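Side-chain contacts in ATPase associated with various cellular activities, AAA_5 (Staphylothermus marinus, PDB 6N0S), which is the N-terminal EVE-like (PUA-like) domain of an McrB homologue, probably binds nucleic acid, and belongs to a longer protein thought to hydrolyse ATP: residues A[25-30]-A[72-77]; A[43-48]-A[55-60]. All blocks are in the same frame, centred on the assembly; numbering follows the deposited sequence.

Contact 1: residues A[25-30]-A[72-77]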
ATOM      1  N   ASP A  25      -6.260 -11.016  -0.975  1.00 36.99           N
ATOM      2  CA  ASP A  25      -5.131 -11.938  -1.029  1.00 41.14           C
ATOM      3  C   ASP A  25      -3.883 -11.287  -1.619  1.00 40.79           C
ATOM      4  O   ASP A  25      -2.764 -11.738  -1.348  1.00 42.28           O
ATOM      5  CB  ASP A  25      -5.502 -13.176  -1.864  1.00 44.10           C
ATOM      6  CG  ASP A  25      -6.559 -14.056  -1.197  1.00 49.79           C
ATOM      7  OD1 ASP A  25      -6.951 -13.771  -0.047  1.00 50.30           O
ATOM      8  OD2 ASP A  25      -6.978 -15.060  -1.819  1.00 56.70           O
ATOM      9  N   HIS A  26      -4.038 -10.254  -2.429  1.00 36.10           N
ATOM     10  CA  HIS A  26      -2.879  -9.581  -2.998  1.00 36.98           C
ATOM     11  C   HIS A  26      -2.213  -8.605  -2.028  1.00 34.44           C
ATOM     12  O   HIS A  26      -1.149  -8.059  -2.348  1.00 34.87           O
ATOM     13  CB  HIS A  26      -3.304  -8.808  -4.212  1.00 37.35           C
ATOM     14  CG  HIS A  26      -4.262  -7.718  -3.880  1.00 39.41           C
ATOM     15  ND1 HIS A  26      -5.501  -7.963  -3.320  1.00 38.01           N
ATOM     16  CD2 HIS A  26      -4.139  -6.373  -3.966  1.00 37.78           C
ATOM     17  CE1 HIS A  26      -6.111  -6.810  -3.099  1.00 36.33           C
ATOM     18  NE2 HIS A  26      -5.310  -5.835  -3.488  1.00 37.40           N
ATOM     19  N   ILE A  27      -2.836  -8.334  -0.896  1.00 33.63           N
ATOM     20  CA  ILE A  27      -2.349  -7.291   0.003  1.00 36.38           C
ATOM     21  C   ILE A  27      -1.135  -7.824   0.733  1.00 39.68           C
ATOM     22  O   ILE A  27      -1.170  -8.929   1.286  1.00 38.76           O
ATOM     23  CB  ILE A  27      -3.440  -6.836   0.978  1.00 37.86           C
ATOM     24  CG1 ILE A  27      -4.519  -6.091   0.188  1.00 34.73           C
ATOM     25  CG2 ILE A  27      -2.840  -5.823   2.039  1.00 37.29           C
ATOM     26  CD1 ILE A  27      -5.727  -5.683   0.993  1.00 44.14           C
ATOM     27  N   GLY A  28      -0.042  -7.063   0.691  1.00 36.48           N
ATOM     28  CA  GLY A  28       1.207  -7.511   1.248  1.00 31.18           C
ATOM     29  C   GLY A  28       2.237  -7.891   0.216  1.00 34.57           C
ATOM     30  O   GLY A  28       3.392  -8.129   0.585  1.00 37.81           O
ATOM     31  N   LEU A  29       1.879  -7.900  -1.067  1.00 32.46           N
ATOM     32  CA  LEU A  29       2.801  -8.234  -2.140  1.00 35.46           C
ATOM     33  C   LEU A  29       3.412  -7.032  -2.839  1.00 37.46           C
ATOM     34  O   LEU A  29       4.573  -7.097  -3.278  1.00 37.58           O
ATOM     35  CB  LEU A  29       2.075  -9.089  -3.183  1.00 37.82           C
ATOM     36  CG  LEU A  29       1.509 -10.395  -2.674  1.00 38.15           C
ATOM     37  CD1 LEU A  29       0.813 -11.095  -3.848  1.00 36.53           C
ATOM     38  CD2 LEU A  29       2.594 -11.266  -2.068  1.00 39.06           C
ATOM     39  N   THR A  30       2.649  -5.961  -3.028  1.00 37.50           N
ATOM     40  CA  THR A  30       3.182  -4.783  -3.696  1.00 33.47           C
ATOM     41  C   THR A  30       2.503  -3.545  -3.159  1.00 33.92           C
ATOM     42  O   THR A  30       1.490  -3.612  -2.460  1.00 33.21           O
ATOM     43  CB  THR A  30       2.993  -4.798  -5.222  1.00 41.71           C
ATOM     44  OG1 THR A  30       1.601  -4.638  -5.530  1.00 38.36           O
ATOM     45  CG2 THR A  30       3.514  -6.077  -5.838  1.00 38.77           C
ATOM     46  N   THR A  72      -9.910  -1.997   9.522  1.00 32.84           N
ATOM     47  CA  THR A  72      -9.015  -2.793  10.355  1.00 36.32           C
ATOM     48  C   THR A  72      -7.636  -2.815   9.723  1.00 38.54           C
ATOM     49  O   THR A  72      -7.481  -2.690   8.502  1.00 33.78           O
ATOM     50  CB  THR A  72      -9.544  -4.244  10.577  1.00 46.45           C
ATOM     51  OG1 THR A  72      -9.067  -5.115   9.555  1.00 49.29           O
ATOM     52  CG2 THR A  72     -11.040  -4.266  10.527  1.00 44.60           C
ATOM     53  N   PHE A  73      -6.631  -2.952  10.577  1.00 35.71           N
ATOM     54  CA  PHE A  73      -5.274  -3.206  10.134  1.00 35.55           C
ATOM     55  C   PHE A  73      -5.104  -4.717  10.125  1.00 34.36           C
ATOM     56  O   PHE A  73      -5.278  -5.360  11.161  1.00 33.94           O
ATOM     57  CB  PHE A  73      -4.265  -2.519  11.056  1.00 32.85           C
ATOM     58  CG  PHE A  73      -4.492  -1.043  11.181  1.00 30.79           C
ATOM     59  CD1 PHE A  73      -5.360  -0.550  12.128  1.00 35.37           C
ATOM     60  CD2 PHE A  73      -3.862  -0.165  10.341  1.00 33.49           C
ATOM     61  CE1 PHE A  73      -5.598   0.810  12.252  1.00 37.26           C
ATOM     62  CE2 PHE A  73      -4.084   1.226  10.460  1.00 34.04           C
ATOM     63  CZ  PHE A  73      -4.967   1.692  11.396  1.00 32.72           C
ATOM     64  N   ILE A  74      -4.762  -5.283   8.976  1.00 31.82           N
ATOM     65  CA  ILE A  74      -4.794  -6.735   8.844  1.00 38.84           C
ATOM     66  C   ILE A  74      -3.418  -7.399   8.910  1.00 38.01           C
ATOM     67  O   ILE A  74      -3.340  -8.605   9.169  1.00 40.71           O
ATOM     68  CB  ILE A  74      -5.526  -7.173   7.550  1.00 36.26           C
ATOM     69  CG1 ILE A  74      -4.790  -6.694   6.290  1.00 41.02           C
ATOM     70  CG2 ILE A  74      -7.009  -6.728   7.597  1.00 39.34           C
ATOM     71  CD1 ILE A  74      -5.352  -7.367   5.019  1.00 42.07           C
ATOM     72  N   GLY A  75      -2.344  -6.667   8.666  1.00 36.23           N
ATOM     73  CA  GLY A  75      -1.031  -7.288   8.691  1.00 31.51           C
ATOM     74  C   GLY A  75       0.033  -6.277   8.351  1.00 31.74           C
ATOM     75  O   GLY A  75      -0.256  -5.088   8.149  1.00 31.55           O
ATOM     76  N   GLU A  76       1.269  -6.764   8.258  1.00 32.83           N
ATOM     77  CA  GLU A  76       2.367  -5.875   7.921  1.00 37.16           C
ATOM     78  C   GLU A  76       3.402  -6.600   7.087  1.00 34.29           C
ATOM     79  O   GLU A  76       3.428  -7.824   7.024  1.00 35.10           O
ATOM     80  CB  GLU A  76       2.998  -5.280   9.188  1.00 37.42           C
ATOM     81  CG  GLU A  76       3.429  -6.282  10.245  1.00 43.56           C
ATOM     82  CD  GLU A  76       4.157  -5.588  11.380  1.00 45.60           C
ATOM     83  OE1 GLU A  76       5.379  -5.338  11.215  1.00 43.12           O
ATOM     84  OE2 GLU A  76       3.485  -5.253  12.385  1.00 40.63           O
ATOM     85  N   SER A  77       4.235  -5.817   6.412  1.00 31.03           N
ATOM     86  CA  SER A  77       5.262  -6.337   5.527  1.00 36.63           C
ATOM     87  C   SER A  77       6.458  -5.401   5.563  1.00 36.26           C
ATOM     88  O   SER A  77       6.470  -4.407   6.294  1.00 36.75           O
ATOM     89  CB  SER A  77       4.742  -6.489   4.096  1.00 33.89           C
ATOM     90  OG  SER A  77       4.368  -5.232   3.610  1.00 39.27           O
TER

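Contact 2: residues A[43-48]-A[55-60]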
ATOM      1  N   ARG A  43       6.868  10.432  -3.362  1.00 37.54           N
ATOM      2  CA  ARG A  43       8.137  11.093  -3.099  1.00 34.35           C
ATOM      3  C   ARG A  43       8.578  10.841  -1.658  1.00 30.21           C
ATOM      4  O   ARG A  43       9.744  10.511  -1.404  1.00 33.02           O
ATOM      5  CB  ARG A  43       8.020  12.596  -3.424  1.00 36.60           C
ATOM      6  CG  ARG A  43       9.341  13.358  -3.601  1.00 46.26           C
ATOM      7  CD  ARG A  43       9.214  14.560  -4.620  1.00 39.42           C
ATOM      8  NE  ARG A  43       7.947  15.238  -4.430  1.00 45.67           N
ATOM      9  CZ  ARG A  43       7.042  15.477  -5.366  1.00 44.78           C
ATOM     10  NH1 ARG A  43       7.248  15.160  -6.623  1.00 47.47           N
ATOM     11  NH2 ARG A  43       5.908  16.055  -5.023  1.00 44.04           N
ATOM     12  N   GLY A  44       7.650  10.940  -0.705  1.00 30.11           N
ATOM     13  CA  GLY A  44       7.991  10.681   0.690  1.00 30.52           C
ATOM     14  C   GLY A  44       8.470   9.265   0.953  1.00 32.09           C
ATOM     15  O   GLY A  44       9.444   9.044   1.685  1.00 34.02           O
ATOM     16  N   ILE A  45       7.776   8.267   0.407  1.00 31.84           N
ATOM     17  CA  ILE A  45       8.194   6.916   0.739  1.00 30.22           C
ATOM     18  C   ILE A  45       9.511   6.575   0.037  1.00 33.20           C
ATOM     19  O   ILE A  45      10.376   5.898   0.609  1.00 35.22           O
ATOM     20  CB  ILE A  45       7.054   5.912   0.446  1.00 34.43           C
ATOM     21  CG1 ILE A  45       7.250   4.648   1.294  1.00 32.72           C
ATOM     22  CG2 ILE A  45       6.965   5.624  -0.989  1.00 32.54           C
ATOM     23  CD1 ILE A  45       5.936   3.804   1.457  1.00 42.00           C
ATOM     24  N   ARG A  46       9.704   7.050  -1.195  1.00 35.59           N
ATOM     25  CA  ARG A  46      10.981   6.841  -1.875  1.00 36.64           C
ATOM     26  C   ARG A  46      12.135   7.443  -1.076  1.00 43.15           C
ATOM     27  O   ARG A  46      13.179   6.806  -0.894  1.00 41.74           O
ATOM     28  CB  ARG A  46      10.932   7.457  -3.280  1.00 41.39           C
ATOM     29  CG  ARG A  46      11.630   6.672  -4.375  1.00 56.38           C
ATOM     30  CD  ARG A  46      11.392   7.271  -5.778  1.00 59.76           C
ATOM     31  NE  ARG A  46      11.899   8.638  -5.919  1.00 69.62           N
ATOM     32  CZ  ARG A  46      11.142   9.735  -6.026  1.00 65.97           C
ATOM     33  NH1 ARG A  46       9.808   9.658  -6.022  1.00 58.86           N
ATOM     34  NH2 ARG A  46      11.724  10.920  -6.149  1.00 60.15           N
ATOM     35  N   TYR A  47      11.961   8.666  -0.575  1.00 39.48           N
ATOM     36  CA  TYR A  47      13.010   9.312   0.205  1.00 40.42           C
ATOM     37  C   TYR A  47      13.204   8.611   1.548  1.00 47.36           C
ATOM     38  O   TYR A  47      14.340   8.499   2.039  1.00 42.70           O
ATOM     39  CB  TYR A  47      12.667  10.791   0.394  1.00 41.69           C
ATOM     40  CG  TYR A  47      13.683  11.568   1.196  1.00 41.81           C
ATOM     41  CD1 TYR A  47      14.956  11.819   0.696  1.00 56.56           C
ATOM     42  CD2 TYR A  47      13.371  12.049   2.455  1.00 44.68           C
ATOM     43  CE1 TYR A  47      15.897  12.539   1.438  1.00 56.44           C
ATOM     44  CE2 TYR A  47      14.291  12.764   3.203  1.00 51.64           C
ATOM     45  CZ  TYR A  47      15.557  13.007   2.689  1.00 60.26           C
ATOM     46  OH  TYR A  47      16.461  13.709   3.451  1.00 56.60           O
ATOM     47  N   SER A  48      12.118   8.108   2.139  1.00 39.55           N
ATOM     48  CA  SER A  48      12.233   7.350   3.376  1.00 37.29           C
ATOM     49  C   SER A  48      13.033   6.072   3.157  1.00 42.56           C
ATOM     50  O   SER A  48      13.855   5.685   3.997  1.00 38.94           O
ATOM     51  CB  SER A  48      10.839   7.006   3.921  1.00 39.72           C
ATOM     52  OG  SER A  48      10.090   8.174   4.304  1.00 37.87           O
ATOM     53  N   LEU A  55      11.723  -0.276   5.144  1.00 39.31           N
ATOM     54  CA  LEU A  55      10.550   0.304   5.783  1.00 36.73           C
ATOM     55  C   LEU A  55       9.599  -0.797   6.233  1.00 39.53           C
ATOM     56  O   LEU A  55       9.553  -1.883   5.642  1.00 39.69           O
ATOM     57  CB  LEU A  55       9.811   1.265   4.828  1.00 38.26           C
ATOM     58  CG  LEU A  55      10.575   2.345   4.082  1.00 42.29           C
ATOM     59  CD1 LEU A  55       9.649   3.055   3.135  1.00 39.05           C
ATOM     60  CD2 LEU A  55      11.187   3.350   5.060  1.00 39.11           C
ATOM     61  N   LYS A  56       8.853  -0.518   7.299  1.00 34.21           N
ATOM     62  CA  LYS A  56       7.782  -1.399   7.746  1.00 33.57           C
ATOM     63  C   LYS A  56       6.425  -0.845   7.291  1.00 35.71           C
ATOM     64  O   LYS A  56       6.101   0.322   7.556  1.00 32.04           O
ATOM     65  CB  LYS A  56       7.784  -1.542   9.270  1.00 40.11           C
ATOM     66  CG  LYS A  56       9.105  -1.893   9.890  1.00 48.91           C
ATOM     67  CD  LYS A  56       9.432  -3.361   9.800  1.00 49.84           C
ATOM     68  CE  LYS A  56      10.855  -3.591   9.249  1.00 60.35           C
ATOM     69  NZ  LYS A  56      11.933  -3.006  10.085  1.00 63.67           N
ATOM     70  N   ILE A  57       5.630  -1.681   6.625  1.00 33.70           N
ATOM     71  CA  ILE A  57       4.348  -1.282   6.056  1.00 31.29           C
ATOM     72  C   ILE A  57       3.241  -2.006   6.794  1.00 32.03           C
ATOM     73  O   ILE A  57       3.208  -3.246   6.837  1.00 32.42           O
ATOM     74  CB  ILE A  57       4.282  -1.593   4.553  1.00 33.36           C
ATOM     75  CG1 ILE A  57       5.501  -1.038   3.826  1.00 27.70           C
ATOM     76  CG2 ILE A  57       2.967  -1.074   3.945  1.00 33.14           C
ATOM     77  CD1 ILE A  57       5.668   0.421   3.845  1.00 33.60           C
ATOM     78  N   ILE A  58       2.344  -1.259   7.378  1.00 28.38           N
ATOM     79  CA  ILE A  58       1.111  -1.821   7.914  1.00 31.51           C
ATOM     80  C   ILE A  58      -0.004  -1.626   6.896  1.00 31.79           C
ATOM     81  O   ILE A  58      -0.146  -0.550   6.306  1.00 31.46           O
ATOM     82  CB  ILE A  58       0.761  -1.177   9.256  1.00 34.49           C
ATOM     83  CG1 ILE A  58       1.838  -1.520  10.298  1.00 34.54           C
ATOM     84  CG2 ILE A  58      -0.581  -1.653   9.700  1.00 28.70           C
ATOM     85  CD1 ILE A  58       1.533  -0.870  11.656  1.00 38.49           C
ATOM     86  N   HIS A  59      -0.808  -2.663   6.697  1.00 28.09           N
ATOM     87  CA  HIS A  59      -1.843  -2.697   5.663  1.00 30.00           C
ATOM     88  C   HIS A  59      -3.212  -2.479   6.300  1.00 29.42           C
ATOM     89  O   HIS A  59      -3.623  -3.231   7.198  1.00 35.25           O
ATOM     90  CB  HIS A  59      -1.787  -4.022   4.889  1.00 31.46           C
ATOM     91  CG  HIS A  59      -0.485  -4.216   4.166  1.00 29.64           C
ATOM     92  ND1 HIS A  59      -0.244  -3.683   2.920  1.00 29.30           N
ATOM     93  CD2 HIS A  59       0.665  -4.830   4.541  1.00 31.76           C
ATOM     94  CE1 HIS A  59       0.992  -3.977   2.547  1.00 29.80           C
ATOM     95  NE2 HIS A  59       1.569  -4.659   3.522  1.00 29.74           N
ATOM     96  N   TYR A  60      -3.896  -1.440   5.847  1.00 33.53           N
ATOM     97  CA  TYR A  60      -5.195  -1.034   6.367  1.00 29.86           C
ATOM     98  C   TYR A  60      -6.263  -1.224   5.295  1.00 34.11           C
ATOM     99  O   TYR A  60      -6.028  -0.960   4.107  1.00 31.57           O
ATOM    100  CB  TYR A  60      -5.138   0.451   6.800  1.00 34.79           C
ATOM    101  CG  TYR A  60      -6.472   1.062   7.160  1.00 33.22           C
ATOM    102  CD1 TYR A  60      -7.015   0.896   8.421  1.00 37.49           C
ATOM    103  CD2 TYR A  60      -7.175   1.816   6.245  1.00 37.25           C
ATOM    104  CE1 TYR A  60      -8.217   1.466   8.763  1.00 39.27           C
ATOM    105  CE2 TYR A  60      -8.380   2.394   6.576  1.00 43.90           C
ATOM    106  CZ  TYR A  60      -8.904   2.198   7.832  1.00 39.26           C
ATOM    107  OH  TYR A  60     -10.112   2.753   8.162  1.00 48.97           O
TER

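Contact 1: residues A[25-30]-A[72-77]
Across this contact the loop segment 25-30 meets the strand segment 72-77 without a backbone hydrogen bond, and the main chains come nearest where the CA atoms of Gly28 and Ser77 lie 6.0 Å apart. Two small patches do the touching. In the first, Ile27 and Ile74 cross at about a right angle, and the branch methyl CG2 of Ile27 meets the terminal methyl CD1 of Ile74 at 4.2 Å, an ordinary van der Waals distance. Ile27 sends CG1 the other way, over one face of the His26 ring. Ile74 delivers its methyl with CG1 lodged between backbone N and carbonyl carbon (chi1 64°). The second patch sets the Gly28 carbonyl O against the CB of Ser77, 4.1 Å away. Gly28 sits at phi 107°, a conformation suited to a residue without CB. The hydroxyl of Ser77 is hydrogen-bonded to His59. All four touching residues are buried. This is loop-on-sheet packing in the domain core, the connection between strands 12-17 and 30-34 lying over strand 72-80. Ile61 of strand 54-61 receives Ile27, and Tyr140 of strand 138-148 packs on Ile74. Leu29 at the loop's end packs on Phe103, and Thr30 at the start of strand 30-34 on Leu99, both of helix 92-105.

Contact 2: residues A[43-48]-A[55-60]
Helix 39-52 and strand 54-61 are consecutive elements of the EVE-like domain, the helix packed against the sheet to which the strand belongs. Through the segments 43-48 and 55-60 their axes come within 10.6 Å, and their directions differ by 140°, roughly antiparallel. Leu55 is the hub of the packing, its two methyls divided between two helical residues one turn apart. CD1 presses on CG1 of Ile45 at 3.4 Å, tighter than usual for two carbons, with the two side chains set at a slant. CD2 lies against Ser48, 3.8 Å from its CB and 3.7 Å from its carbonyl O. Farther along the strand Ile57 reaches out to meet Ile45 tip to tip, the two CD1 methyls 4.1 Å apart. Ile45 can serve both partners because CG1 stands anti to the backbone N (chi1 -157°), carrying the chain off the helix toward the strand. Ile57 also lays its CG2 over one face of the His59 ring.

Ser48 meets Leu55 with its CB, while its buried OG is satisfied within the helix and by Ser10. The OG donates to the Gly44 carbonyl O at 2.8 Å, approaching from above the carbonyl plane, while Ser48 N binds the same oxygen from the opposite face at 2.9 Å. One acceptor is thus gripped twice, and the bond back to the preceding turn helps to fix the hydroxyl's rotation; Ser10 N provides a further hydrogen bond to OG. Trp13 of strand 12-17 packs on both Ile45 and Ile57, while Leu79 of strand 72-80 touches Leu55. Ile45 and the small Ser48 on one helix face, fitted to Leu55 and Ile57 of the strand, are the kind of helix-on-sheet packing found in alpha/beta domains, here laying a helix on the mixed sheet of a PUA-like fold.

From the N terminus the chain runs through strand 12-17 into the loop holding 25-30, then along strand 30-34 and helix 39-52, turns into strand 54-61, and returns in strand 72-80. Contact 2 closes a short loop between helix and strand; contact 1 closes a longer one that encloses it, so the two are nested and do not cross. The adjacent strands 54-61 and 72-80 join them directly: Ser77 N is probably hydrogen-bonded to Ile57 O at 2.8 Å, and Ile27 CG2 packs 3.5 Å from His59 ND1. Together they bring the helix and the loop onto neighbouring strands of one mixed sheet.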